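Local coordinates for p800 reaction center core protein (Heliobacterium modesticaldum, PDB 5V8K) that forms the pigment-binding core of a homodimeric photosynthetic reaction centre, carrying bacteriochlorophylls g and probably sharing a [4Fe-4S] cluster between its two copies, at residues Ala90-Leu93 against Trp94-His98. Residues are numbered along the deposited sequence; the frame is centred on the assembly and turned at random.
Sequences AIIL and WGFGH. With GBF (Bacteriochlorophyll g), chain K.
Between A90 and G97, the last turns of helix 77-97 are joined by four i to i+4 backbone hydrogen bonds, among them W94 N to A90 O at 2.8 Å and a nearly straight F96 N to I92 O (178°). The W94 indole lies between protein and pigment: A90 O and CB sit over one face, while the opposite face takes the CAC-CBC branch of bacteriochlorophyll g, W94 CZ2 reaching CBC at 3.3 Å. NE1 of W94 is hydrogen-bonded to N31 OD1 on helix 18-39, a bond that, with the two covered faces, should hold the rotation of the indole. Elsewhere on the helix, I92 and F96 run side by side; CG2 of I92, anti to the backbone N, meets F96 CE2 at 3.7 Å. H98, the first residue to leave the helix, turns its imidazole edge to the macrocycle, with magnesium in the ring plane 2.8 Å from NE2. The other ring nitrogen, ND1, donates to W94 O at 2.6 Å, on a lone pair in the carbonyl plane. With ND1 as donor, NE2 can face magnesium through its lone pair, as in an axial histidine ligand, though the distance is long; the carbonyl would probably make that nitrogen more electron-rich.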
ATOM      1  N   ALA A  90     -25.839  23.072  23.880  1.00 51.38           N
ATOM      2  CA  ALA A  90     -26.052  21.904  23.031  1.00 54.21           C
ATOM      3  C   ALA A  90     -27.387  21.229  23.337  1.00 56.71           C
ATOM      4  O   ALA A  90     -28.121  20.839  22.417  1.00 53.43           O
ATOM      5  CB  ALA A  90     -24.908  20.906  23.202  1.00 50.52           C
ATOM      6  N   ILE A  91     -27.711  21.073  24.619  1.00 57.02           N
ATOM      7  CA  ILE A  91     -28.943  20.385  24.986  1.00 58.80           C
ATOM      8  C   ILE A  91     -30.154  21.201  24.560  1.00 59.24           C
ATOM      9  O   ILE A  91     -31.165  20.642  24.120  1.00 61.00           O
ATOM     10  CB  ILE A  91     -28.953  20.082  26.496  1.00 59.64           C
ATOM     11  CG1 ILE A  91     -27.906  19.019  26.818  1.00 59.11           C
ATOM     12  CG2 ILE A  91     -30.337  19.596  26.963  1.00 59.71           C
ATOM     13  CD1 ILE A  91     -27.615  18.947  28.310  1.00 61.35           C
ATOM     14  N   ILE A  92     -30.077  22.530  24.689  1.00 56.59           N
ATOM     15  CA  ILE A  92     -31.178  23.397  24.279  1.00 55.92           C
ATOM     16  C   ILE A  92     -31.367  23.330  22.766  1.00 58.74           C
ATOM     17  O   ILE A  92     -32.498  23.293  22.273  1.00 59.39           O
ATOM     18  CB  ILE A  92     -30.924  24.840  24.744  1.00 56.94           C
ATOM     19  CG1 ILE A  92     -30.924  24.920  26.274  1.00 58.91           C
ATOM     20  CG2 ILE A  92     -31.980  25.783  24.181  1.00 57.59           C
ATOM     21  CD1 ILE A  92     -30.594  26.309  26.830  1.00 58.10           C
ATOM     22  N   LEU A  93     -30.257  23.338  22.008  1.00 54.02           N
ATOM     23  CA  LEU A  93     -30.321  23.280  20.549  1.00 53.74           C
ATOM     24  C   LEU A  93     -30.820  21.927  20.072  1.00 55.12           C
ATOM     25  O   LEU A  93     -31.656  21.854  19.161  1.00 53.82           O
ATOM     26  CB  LEU A  93     -28.943  23.561  19.956  1.00 53.23           C
ATOM     27  CG  LEU A  93     -28.454  24.987  20.162  1.00 53.54           C
ATOM     28  CD1 LEU A  93     -26.959  25.045  20.002  1.00 48.90           C
ATOM     29  CD2 LEU A  93     -29.137  25.880  19.165  1.00 53.31           C
ATOM     30  N   TRP A  94     -30.291  20.838  20.641  1.00 55.18           N
ATOM     31  CA  TRP A  94     -30.793  19.521  20.256  1.00 56.92           C
ATOM     32  C   TRP A  94     -32.247  19.337  20.683  1.00 57.27           C
ATOM     33  O   TRP A  94     -33.009  18.618  20.021  1.00 55.97           O
ATOM     34  CB  TRP A  94     -29.953  18.416  20.881  1.00 51.01           C
ATOM     35  CG  TRP A  94     -28.612  18.146  20.282  1.00 51.92           C
ATOM     36  CD1 TRP A  94     -28.224  18.293  18.970  1.00 50.51           C
ATOM     37  CD2 TRP A  94     -27.476  17.657  20.984  1.00 50.94           C
ATOM     38  NE1 TRP A  94     -26.919  17.910  18.819  1.00 48.40           N
ATOM     39  CE2 TRP A  94     -26.429  17.524  20.044  1.00 52.75           C
ATOM     40  CE3 TRP A  94     -27.241  17.305  22.317  1.00 50.19           C
ATOM     41  CZ2 TRP A  94     -25.162  17.068  20.411  1.00 52.60           C
ATOM     42  CZ3 TRP A  94     -25.986  16.849  22.674  1.00 49.71           C
ATOM     43  CH2 TRP A  94     -24.970  16.731  21.736  1.00 52.15           C
ATOM     44  N   GLY A  95     -32.629  19.928  21.805  1.00 55.27           N
ATOM     45  CA  GLY A  95     -33.996  19.858  22.271  1.00 57.04           C
ATOM     46  C   GLY A  95     -34.915  20.431  21.224  1.00 64.79           C
ATOM     47  O   GLY A  95     -35.814  19.743  20.729  1.00 66.85           O
ATOM     48  N   PHE A  96     -34.693  21.703  20.888  1.00 62.39           N
ATOM     49  CA  PHE A  96     -35.474  22.349  19.842  1.00 62.33           C
ATOM     50  C   PHE A  96     -35.331  21.616  18.508  1.00 63.23           C
ATOM     51  O   PHE A  96     -36.289  21.548  17.726  1.00 62.93           O
ATOM     52  CB  PHE A  96     -35.043  23.817  19.715  1.00 60.97           C
ATOM     53  CG  PHE A  96     -35.542  24.725  20.847  1.00 61.32           C
ATOM     54  CD1 PHE A  96     -36.838  24.640  21.341  1.00 64.29           C
ATOM     55  CD2 PHE A  96     -34.701  25.678  21.384  1.00 61.90           C
ATOM     56  CE1 PHE A  96     -37.265  25.492  22.371  1.00 68.03           C
ATOM     57  CE2 PHE A  96     -35.109  26.524  22.396  1.00 64.86           C
ATOM     58  CZ  PHE A  96     -36.388  26.437  22.895  1.00 67.98           C
ATOM     59  N   GLY A  97     -34.149  21.048  18.241  1.00 59.82           N
ATOM     60  CA  GLY A  97     -33.887  20.402  16.965  1.00 58.08           C
ATOM     61  C   GLY A  97     -34.642  19.102  16.750  1.00 59.33           C
ATOM     62  O   GLY A  97     -34.764  18.652  15.609  1.00 57.79           O
ATOM     63  N   HIS A  98     -35.177  18.504  17.813  1.00 63.23           N
ATOM     64  CA  HIS A  98     -35.873  17.232  17.699  1.00 64.60           C
ATOM     65  C   HIS A  98     -37.353  17.334  18.038  1.00 67.90           C
ATOM     66  O   HIS A  98     -37.986  16.303  18.293  1.00 71.47           O
ATOM     67  CB  HIS A  98     -35.199  16.190  18.584  1.00 62.48           C
ATOM     68  CG  HIS A  98     -33.822  15.830  18.123  1.00 61.91           C
ATOM     69  ND1 HIS A  98     -32.753  16.685  18.248  1.00 63.44           N
ATOM     70  CD2 HIS A  98     -33.343  14.712  17.536  1.00 60.58           C
ATOM     71  CE1 HIS A  98     -31.667  16.102  17.772  1.00 61.68           C
ATOM     72  NE2 HIS A  98     -31.999  14.900  17.335  1.00 62.42           N
TER
HETATM   73 MG   GBF K1009     -30.446  12.964  16.040  1.00 93.44          MG
HETATM   74  CHA GBF K1009     -30.873  14.451  12.924  1.00 97.34           C
HETATM   75  CHB GBF K1009     -33.290  11.341  15.620  1.00101.89           C
HETATM   76  CHC GBF K1009     -29.819  11.658  19.170  1.00102.33           C
HETATM   77  CHD GBF K1009     -27.415  14.913  16.294  1.00 94.21           C
HETATM   78  NA  GBF K1009     -31.892  13.078  14.725  1.00 99.01           N
HETATM   79  C1A GBF K1009     -31.946  13.570  13.480  1.00101.54           C
HETATM   80  C2A GBF K1009     -32.850  12.889  12.487  1.00102.47           C
HETATM   81  C3A GBF K1009     -33.884  12.502  13.552  1.00100.03           C
HETATM   82  C4A GBF K1009     -32.961  12.275  14.711  1.00100.72           C
HETATM   83  CMA GBF K1009     -34.842  13.637  13.900  1.00 94.53           C
HETATM   84  CAA GBF K1009     -32.286  11.721  11.660  1.00101.23           C
HETATM   85  CBA GBF K1009     -33.196  11.360  10.490  1.00105.48           C
HETATM   86  CGA GBF K1009     -32.640  10.173   9.730  1.00109.11           C
HETATM   87  O1A GBF K1009     -31.431  10.001   9.619  1.00109.97           O
HETATM   88  O2A GBF K1009     -33.506   9.500   8.772  1.00110.36           O
HETATM   89  NB  GBF K1009     -31.455  11.673  17.235  1.00102.42           N
HETATM   90  C1B GBF K1009     -32.580  11.036  16.892  1.00102.46           C
HETATM   91  C2B GBF K1009     -32.895  10.119  17.887  1.00102.27           C
HETATM   92  C3B GBF K1009     -31.906  10.224  18.874  1.00104.84           C
HETATM   93  C4B GBF K1009     -31.033  11.225  18.423  1.00103.63           C
HETATM   94  CMB GBF K1009     -34.087   9.199  17.860  1.00 98.24           C
HETATM   95  CAB GBF K1009     -31.789   9.453  20.153  1.00102.74           C
HETATM   96  CBB GBF K1009     -32.647   8.593  20.682  1.00100.12           C
HETATM   97  NC  GBF K1009     -29.001  13.311  17.440  1.00103.23           N
HETATM   98  C1C GBF K1009     -28.848  12.625  18.581  1.00101.51           C
HETATM   99  C2C GBF K1009     -27.653  12.685  19.455  1.00 98.79           C
HETATM  100  C3C GBF K1009     -27.070  13.632  18.483  1.00 98.61           C
HETATM  101  C4C GBF K1009     -27.835  13.988  17.382  1.00 98.74           C
HETATM  102  CMC GBF K1009     -28.039  13.288  20.806  1.00 96.41           C
HETATM  103  CAC GBF K1009     -25.723  14.227  18.664  1.00 98.13           C
HETATM  104  CBC GBF K1009     -24.853  13.867  19.843  1.00 97.18           C
HETATM  105  ND  GBF K1009     -29.370  14.357  15.028  1.00 98.99           N
HETATM  106  C1D GBF K1009     -28.222  15.038  15.064  1.00 96.35           C
HETATM  107  C2D GBF K1009     -27.710  15.911  13.768  1.00 94.33           C
HETATM  108  C3D GBF K1009     -28.866  15.555  13.087  1.00 95.73           C
HETATM  109  C4D GBF K1009     -29.790  14.703  13.751  1.00 97.67           C
HETATM  110  CMD GBF K1009     -26.549  16.773  13.381  1.00 90.12           C
HETATM  111  CAD GBF K1009     -29.473  15.938  11.789  1.00 91.77           C
HETATM  112  OBD GBF K1009     -29.057  16.540  10.736  1.00 92.23           O
HETATM  113  CBD GBF K1009     -30.751  15.197  11.653  1.00 90.79           C
HETATM  114  CGD GBF K1009     -31.909  16.115  11.503  1.00 82.33           C
HETATM  115  O1D GBF K1009     -32.086  16.977  12.338  1.00 70.68           O
HETATM  116  O2D GBF K1009     -32.785  15.970  10.346  1.00 89.83           O
HETATM  117  CED GBF K1009     -34.207  15.964  10.462  1.00 93.45           C